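Local coordinates for protein transcriptional regulator, LacI family (Lactobacillus brevis, PDB 3JY6) that probably acts as a DNA-binding transcription factor of the LacI family, recognising regulatory DNA sequences, at residues Asn107-Ala110 with Ala111-Ala114; Arg191-Leu194 with Glu195-Asn199. One frame throughout, in Å; residues are numbered along the deposited sequence.

How the contacts relate
Contact 1 comes first along the chain, in the opening turns of helix 107-119. Contact 2 follows, running from helix 190-196 into the start of helix 198-202. Their centres lie about 21 Å apart. Their nearest atoms are about 11 Å apart, so the two do not touch. Helix 107-119 leads into strand 125-131, and helix 190-196 follows strand 183-187. These two strands are neighbours in the four-stranded parallel sheet. Both helices are connections of the alpha/beta domain built on this sheet, within one periplasmic binding protein-like region. The second subunit touches contact 2; no other chain of the assembly touches contact 1.

Contact 1: Asn107-Ala110 with Ala111-Ala114; sequences NFEA and AKAA
Phe108 and Lys112 meet one turn apart, by backbone and by side chain. Lys112 N donates to Phe108 O at 3.0 Å. The Lys112 side chain then climbs past the Phe108 ring. Its CD approaches ring atom CE2 of Phe108 obliquely, at 4.4 Å, so this is a loose contact. The same methylene lies 4.0 Å from OE1 of Glu109. Glu109 and Lys112 run side by side and point the same way. CG of Lys112 stands anti to the backbone N (chi1 179°) and the chain is extended beyond it, which brings the amine alongside the carboxylate. Glu109 instead bends at chi2 (-52°). OE2 of Glu109 ends 4.1 Å from NZ of Lys112, beyond a salt bridge, so any attraction between the charges is probably modest.

Three more backbone bonds knit the turns. Ala111 N reaches Asn107 O at 3.2 Å. Ala113 N binds Glu109 O at 2.9 Å, and Ala114 N binds Ala110 O at 3.0 Å. The small alanine methyl groups stay close to the backbone; CB of Ala111 lies 3.3 Å from Asn107 O.

Further out, helix 137-147 packs against the start of this helix. Asn107 is buried, and its amide is satisfied at both ends: OD1 accepts from Arg142 NE and ND2 donates to Glu94 OE1. Phe108 makes a cation-pi contact with Arg144 and also touches Glu141. The repeated i to i+4 bonding is that of a regular alpha-helix, here the first turns of a helix in the alpha/beta fold of a periplasmic binding protein-like domain.

Contact 2: Arg191-Leu194 with Glu195-Asn199; sequences RWLL and EFFPN
Trp192 with Phe196, and Leu193 with Phe197, form a buried local contact at the C-terminal end of helix 190-196 and the residue just after it, against the four-stranded parallel sheet. CE3 of Trp192 meets CE2 of Phe196 at 3.6 Å, at the edge of the Phe196 ring and near its plane. OE1 of Glu195 comes to the edge of the indole, 3.6 Å from CZ3 of Trp192. CG of Arg191 lies over the centre of one face of the Trp192 ring. The polar ends are held from outside: Glu195 by Tyr163 OH and His165 ND1, Trp192 NE1 by Ser131 OG, and Arg191 by a salt bridge with Glu160.

Leu193 and Phe197 cross at about a right angle. CA of Leu193 sits over one face of the Phe197 ring, 4.1 Å from its centroid and 14° off the normal, a CH-pi contact. CG of Leu193 packs on CD2 of Phe197 at 3.4 Å. With CG anti to its carbonyl carbon (chi1 -71°), Phe197 turns its ring back to Leu193, near Leu129 of strand 125-131 and Ala185 and Ala187 of strand 183-187. Without the ring, as with an alanine here, Leu193 would probably lose its aromatic partner and a gap open against these strands.

Backbone bonds join Glu195 N to Arg191 O (2.8 Å), Phe196 N to Trp192 O (3.0 Å) and Phe197 N to Leu193 O (3.2 Å). Pro198 has no N-H to continue them, and Leu194 O is buried without a partner. Asn199 ND2 bonds Arg224 O of the second subunit. Two short helices, 190-196 and 198-202, with Pro198 near their junction, thus pack on the parallel sheet of an alpha/beta domain, the far end lying in the subunit interface.

Contact 1: Asn107-Ala110 with Ala111-Ala114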
loop_
_atom_site.group_PDB
_atom_site.type_symbol
_atom_site.label_atom_id
_atom_site.label_comp_id
_atom_site.label_asym_id
_atom_site.label_seq_id
_atom_site.Cartn_x
_atom_site.Cartn_y
_atom_site.Cartn_z
ATOM N N ASN A 107 -13.558 2.564 17.999
ATOM C CA ASN A 107 -12.595 1.525 18.357
ATOM C C ASN A 107 -12.971 0.581 19.490
ATOM O O ASN A 107 -12.784 -0.636 19.367
ATOM C CB ASN A 107 -11.247 2.173 18.651
ATOM C CG ASN A 107 -10.624 2.775 17.412
ATOM O OD1 ASN A 107 -10.160 2.053 16.530
ATOM N ND2 ASN A 107 -10.626 4.101 17.328
ATOM N N PHE A 108 -13.484 1.143 20.585
ATOM C CA PHE A 108 -13.898 0.353 21.746
ATOM C C PHE A 108 -15.113 -0.500 21.394
ATOM O O PHE A 108 -15.084 -1.723 21.547
ATOM C CB PHE A 108 -14.241 1.268 22.926
ATOM C CG PHE A 108 -14.813 0.540 24.118
ATOM C CD1 PHE A 108 -14.000 -0.249 24.926
ATOM C CD2 PHE A 108 -16.172 0.642 24.427
ATOM C CE1 PHE A 108 -14.532 -0.932 26.029
ATOM C CE2 PHE A 108 -16.710 -0.032 25.519
ATOM C CZ PHE A 108 -15.887 -0.823 26.324
ATOM N N GLU A 109 -16.171 0.147 20.909
ATOM C CA GLU A 109 -17.400 -0.550 20.540
ATOM C C GLU A 109 -17.194 -1.606 19.467
ATOM O O GLU A 109 -17.748 -2.701 19.556
ATOM C CB GLU A 109 -18.466 0.447 20.070
ATOM C CG GLU A 109 -19.196 1.138 21.199
ATOM C CD GLU A 109 -19.745 0.149 22.203
ATOM O OE1 GLU A 109 -20.367 -0.846 21.770
ATOM O OE2 GLU A 109 -19.554 0.364 23.419
ATOM N N ALA A 110 -16.409 -1.278 18.445
ATOM C CA ALA A 110 -16.145 -2.223 17.366
ATOM C C ALA A 110 -15.406 -3.467 17.852
ATOM O O ALA A 110 -15.761 -4.589 17.487
ATOM C CB ALA A 110 -15.341 -1.546 16.264
ATOM N N ALA A 111 -14.376 -3.273 18.670
ATOM C CA ALA A 111 -13.595 -4.401 19.174
ATOM C C ALA A 111 -14.467 -5.278 20.055
ATOM O O ALA A 111 -14.507 -6.501 19.894
ATOM C CB ALA A 111 -12.371 -3.904 19.969
ATOM N N LYS A 112 -15.158 -4.624 20.983
ATOM C CA LYS A 112 -16.056 -5.276 21.931
ATOM C C LYS A 112 -17.109 -6.134 21.229
ATOM O O LYS A 112 -17.342 -7.277 21.615
ATOM C CB LYS A 112 -16.755 -4.213 22.782
ATOM C CG LYS A 112 -17.736 -4.745 23.808
ATOM C CD LYS A 112 -18.729 -3.645 24.176
ATOM C CE LYS A 112 -19.839 -4.142 25.073
ATOM N NZ LYS A 112 -20.910 -3.105 25.221
ATOM N N ALA A 113 -17.745 -5.568 20.207
ATOM C CA ALA A 113 -18.773 -6.281 19.458
ATOM C C ALA A 113 -18.178 -7.467 18.708
ATOM O O ALA A 113 -18.792 -8.525 18.636
ATOM C CB ALA A 113 -19.463 -5.338 18.475
ATOM N N ALA A 114 -16.985 -7.283 18.145
ATOM C CA ALA A 114 -16.319 -8.359 17.422
ATOM C C ALA A 114 -15.997 -9.522 18.375
ATOM O O ALA A 114 -16.204 -10.697 18.039
ATOM C CB ALA A 114 -15.044 -7.838 16.771
#

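Contact 2: Arg191-Leu194 with Glu195-Asn199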
loop_
_atom_site.group_PDB
_atom_site.type_symbol
_atom_site.label_atom_id
_atom_site.label_comp_id
_atom_site.label_asym_id
_atom_site.label_seq_id
_atom_site.Cartn_x
_atom_site.Cartn_y
_atom_site.Cartn_z
ATOM N N ARG A 191 -1.011 -4.863 9.564
ATOM C CA ARG A 191 0.291 -5.466 9.273
ATOM C C ARG A 191 0.558 -6.777 9.994
ATOM O O ARG A 191 1.105 -7.710 9.410
ATOM C CB ARG A 191 1.418 -4.477 9.585
ATOM C CG ARG A 191 1.415 -3.956 11.008
ATOM C CD ARG A 191 2.511 -2.907 11.185
ATOM N NE ARG A 191 3.833 -3.486 10.966
ATOM C CZ ARG A 191 4.972 -2.803 11.026
ATOM N NH1 ARG A 191 4.952 -1.502 11.299
ATOM N NH2 ARG A 191 6.129 -3.416 10.810
ATOM N N TRP A 192 0.180 -6.847 11.264
ATOM C CA TRP A 192 0.390 -8.055 12.049
ATOM C C TRP A 192 -0.450 -9.210 11.515
ATOM O O TRP A 192 0.008 -10.351 11.484
ATOM C CB TRP A 192 0.060 -7.773 13.513
ATOM C CG TRP A 192 0.925 -6.682 14.116
ATOM C CD1 TRP A 192 0.530 -5.713 14.990
ATOM C CD2 TRP A 192 2.317 -6.447 13.864
ATOM N NE1 TRP A 192 1.590 -4.881 15.299
ATOM C CE2 TRP A 192 2.697 -5.315 14.623
ATOM C CE3 TRP A 192 3.287 -7.088 13.077
ATOM C CZ2 TRP A 192 4.004 -4.798 14.607
ATOM C CZ3 TRP A 192 4.591 -6.572 13.061
ATOM C CH2 TRP A 192 4.932 -5.440 13.826
ATOM N N LEU A 193 -1.671 -8.914 11.078
ATOM C CA LEU A 193 -2.536 -9.953 10.537
ATOM C C LEU A 193 -1.924 -10.454 9.230
ATOM O O LEU A 193 -1.890 -11.657 8.967
ATOM C CB LEU A 193 -3.954 -9.390 10.314
ATOM C CG LEU A 193 -5.104 -10.346 9.980
ATOM C CD1 LEU A 193 -6.413 -9.747 10.455
ATOM C CD2 LEU A 193 -5.146 -10.615 8.476
ATOM N N LEU A 194 -1.396 -9.526 8.434
ATOM C CA LEU A 194 -0.808 -9.867 7.142
ATOM C C LEU A 194 0.519 -10.594 7.256
ATOM O O LEU A 194 0.830 -11.436 6.432
ATOM C CB LEU A 194 -0.598 -8.603 6.288
ATOM C CG LEU A 194 -1.805 -7.718 5.966
ATOM C CD1 LEU A 194 -1.333 -6.441 5.302
ATOM C CD2 LEU A 194 -2.772 -8.463 5.064
ATOM N N GLU A 195 1.294 -10.275 8.283
ATOM C CA GLU A 195 2.594 -10.899 8.447
ATOM C C GLU A 195 2.597 -12.266 9.127
ATOM O O GLU A 195 3.316 -13.169 8.690
ATOM C CB GLU A 195 3.532 -9.958 9.216
ATOM C CG GLU A 195 4.990 -10.401 9.202
ATOM C CD GLU A 195 5.895 -9.480 9.987
ATOM O OE1 GLU A 195 5.625 -8.260 10.025
ATOM O OE2 GLU A 195 6.890 -9.976 10.555
ATOM N N PHE A 196 1.781 -12.430 10.167
ATOM C CA PHE A 196 1.776 -13.676 10.935
ATOM C C PHE A 196 0.647 -14.686 10.785
ATOM O O PHE A 196 0.812 -15.833 11.192
ATOM C CB PHE A 196 1.933 -13.335 12.423
ATOM C CG PHE A 196 3.201 -12.585 12.740
ATOM C CD1 PHE A 196 4.416 -13.259 12.846
ATOM C CD2 PHE A 196 3.189 -11.202 12.903
ATOM C CE1 PHE A 196 5.606 -12.566 13.109
ATOM C CE2 PHE A 196 4.378 -10.496 13.167
ATOM C CZ PHE A 196 5.587 -11.183 13.269
ATOM N N PHE A 197 -0.486 -14.296 10.210
ATOM C CA PHE A 197 -1.610 -15.229 10.077
ATOM C C PHE A 197 -1.589 -16.206 8.892
ATOM O O PHE A 197 -2.063 -17.343 9.017
ATOM C CB PHE A 197 -2.942 -14.458 10.073
ATOM C CG PHE A 197 -3.328 -13.864 11.413
ATOM C CD1 PHE A 197 -2.439 -13.860 12.495
ATOM C CD2 PHE A 197 -4.585 -13.292 11.588
ATOM C CE1 PHE A 197 -2.801 -13.292 13.730
ATOM C CE2 PHE A 197 -4.960 -12.723 12.811
ATOM C CZ PHE A 197 -4.063 -12.723 13.887
ATOM N N PRO A 198 -1.069 -15.781 7.724
ATOM C CA PRO A 198 -1.040 -16.697 6.573
ATOM C C PRO A 198 -0.393 -18.066 6.806
ATOM O O PRO A 198 -0.937 -19.085 6.381
ATOM C CB PRO A 198 -0.319 -15.880 5.507
ATOM C CG PRO A 198 -0.851 -14.509 5.760
ATOM C CD PRO A 198 -0.762 -14.401 7.290
ATOM N N ASN A 199 0.763 -18.104 7.467
ATOM C CA ASN A 199 1.420 -19.386 7.715
ATOM C C ASN A 199 0.664 -20.220 8.745
ATOM O O ASN A 199 0.752 -21.444 8.744
ATOM C CB ASN A 199 2.870 -19.180 8.159
ATOM C CG ASN A 199 3.810 -18.945 6.990
ATOM O OD1 ASN A 199 4.875 -19.551 6.912
ATOM N ND2 ASN A 199 3.419 -18.061 6.078
#